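Local coordinates for protein scytovirin (Scytonema varium, PDB 2QSK) that acts as an antiviral lectin with strong activity against T-tropic HIV-1, inhibiting virus fusion and infection, at residues N18-S21 against Q25-G28. Residues are numbered along the deposited sequence; the frame is centred on the assembly and turned at random. Where two conformers were deposited one is given.
Sequences NRCS and QCDG. With GOL (glycerol), chain E.
Cys-20 and Gln-25 are the nearest CA pair between 18-21 and 25-28, 5.8 Å apart in a disulfide-rich loop with neither helix nor strand in 18-21, leading to strand 31-32. The small cystine-stabilised fold of this lectin is evident here: Cys-20 is bonded to Cys-32 and Cys-26 pairs with Cys-38, so each side of the loop is tied to the hairpin of strands 31-32 and 38-39. In the conformers described here SG of Cys-20 lies 3.8 Å from SG of Cys-26, a van der Waals contact between separate disulfides that need not persist in the alternates.

The polar part of the contact is made by Gln-25. Its chain is extended beyond CG, which carries the amide across to the backbone of 18-21. There OE1 accepts a hydrogen bond from the backbone N-H of Ser-21, with N 2.7 Å away; the N-H...O angle of 157° makes the bond moderately bent at the hydrogen, and the donor approaches tilted 16° from the carbonyl plane. OE1 also accepts one from the backbone N-H of Asn-22, so two successive amides of the turn converge on one oxygen and fix the rotation of the carboxamide. The same oxygen rests 3.4 Å from CA of Cys-20, and lower down CB of Gln-25 packs 4.0 Å from CB of Cys-20. Outside the segments, ND2 of Asn-13 reaches O of both Arg-19 and Gln-25, bridging the two backbones through one side-chain nitrogen.

At the far end a glycerol, probably from the crystallisation liquor, spans Asn-18 and Asp-27, its O1 donating to OD2 of Asp-27 at 2.7 Å. OD2 is also salt-bridged to Arg-43. In the conformer described, OG of Ser-21 lies 2.9 Å from a water, to which the amide nitrogen NE2 of Gln-25 donates at 3.2 Å.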
loop_
_atom_site.group_PDB
_atom_site.type_symbol
_atom_site.label_atom_id
_atom_site.label_comp_id
_atom_site.label_asym_id
_atom_site.label_seq_id
_atom_site.Cartn_x
_atom_site.Cartn_y
_atom_site.Cartn_z
ATOM N N ASN A 18 3.478 12.477 -5.085
ATOM C CA ASN A 18 2.160 12.981 -4.724
ATOM C C ASN A 18 1.445 13.679 -5.871
ATOM O O ASN A 18 0.397 14.294 -5.639
ATOM C CB ASN A 18 2.215 13.913 -3.495
ATOM C CG ASN A 18 3.074 13.376 -2.398
ATOM O OD1 ASN A 18 4.135 13.933 -2.095
ATOM N ND2 ASN A 18 2.657 12.248 -1.815
ATOM N N ARG A 19 1.942 13.564 -7.107
ATOM C CA ARG A 19 1.254 14.139 -8.252
ATOM C C ARG A 19 0.320 13.113 -8.867
ATOM O O ARG A 19 0.565 11.910 -8.809
ATOM C CB ARG A 19 2.258 14.632 -9.308
ATOM C CG ARG A 19 3.269 15.633 -8.770
ATOM C CD ARG A 19 2.665 16.768 -7.994
ATOM N NE ARG A 19 1.736 17.593 -8.767
ATOM C CZ ARG A 19 2.057 18.717 -9.395
ATOM N NH1 ARG A 19 3.326 19.103 -9.502
ATOM N NH2 ARG A 19 1.104 19.439 -9.978
ATOM N N CYS A 20 -0.737 13.589 -9.518
ATOM C CA CYS A 20 -1.740 12.673 -10.043
ATOM C C CYS A 20 -2.543 13.287 -11.167
ATOM O O CYS A 20 -2.696 14.505 -11.246
ATOM C CB CYS A 20 -2.688 12.244 -8.913
ATOM S SG CYS A 20 -3.537 13.659 -8.133
ATOM N N SER A 21 -3.087 12.390 -11.990
ATOM C CA SER A 21 -4.212 12.730 -12.855
ATOM C C SER A 21 -5.483 11.958 -12.523
ATOM O O SER A 21 -6.543 12.321 -13.028
ATOM C CB SER A 21 -3.865 12.572 -14.330
ATOM O OG SER A 21 -3.454 11.250 -14.601
ATOM N N GLN A 25 -4.020 6.996 -8.381
ATOM C CA GLN A 25 -2.623 7.332 -8.099
ATOM C C GLN A 25 -2.450 7.920 -6.697
ATOM O O GLN A 25 -1.373 8.423 -6.357
ATOM C CB GLN A 25 -2.107 8.316 -9.153
ATOM C CG GLN A 25 -2.054 7.689 -10.532
ATOM C CD GLN A 25 -1.871 8.730 -11.590
ATOM O OE1 GLN A 25 -2.595 9.726 -11.614
ATOM N NE2 GLN A 25 -0.867 8.543 -12.446
ATOM N N CYS A 26 -3.506 7.845 -5.879
ATOM C CA CYS A 26 -3.453 8.386 -4.533
ATOM C C CYS A 26 -3.730 7.267 -3.526
ATOM O O CYS A 26 -4.580 6.396 -3.739
ATOM C CB CYS A 26 -4.443 9.544 -4.378
ATOM S SG CYS A 26 -4.125 10.897 -5.545
ATOM N N ASP A 27 -2.967 7.272 -2.444
ATOM C CA ASP A 27 -3.045 6.199 -1.444
ATOM C C ASP A 27 -4.350 6.244 -0.653
ATOM O O ASP A 27 -4.855 7.315 -0.291
ATOM C CB ASP A 27 -1.869 6.351 -0.480
ATOM C CG ASP A 27 -1.647 5.141 0.418
ATOM O OD1 ASP A 27 -2.058 4.014 0.072
ATOM O OD2 ASP A 27 -1.021 5.340 1.489
ATOM N N GLY A 28 -4.864 5.062 -0.325
ATOM C CA GLY A 28 -6.002 4.958 0.564
ATOM C C GLY A 28 -7.195 5.735 0.039
ATOM O O GLY A 28 -7.561 5.653 -1.119
HETATM C C1 GOL E . -0.345 8.901 1.913
HETATM O O1 GOL E . -0.658 7.766 2.732
HETATM C C2 GOL E . 1.150 9.232 1.950
HETATM O O2 GOL E . 1.905 8.070 1.682
HETATM C C3 GOL E . 1.466 10.324 0.931
HETATM O O3 GOL E . 2.861 10.555 0.803
HETATM O O HOH W 1 -0.563 11.011 -14.425
#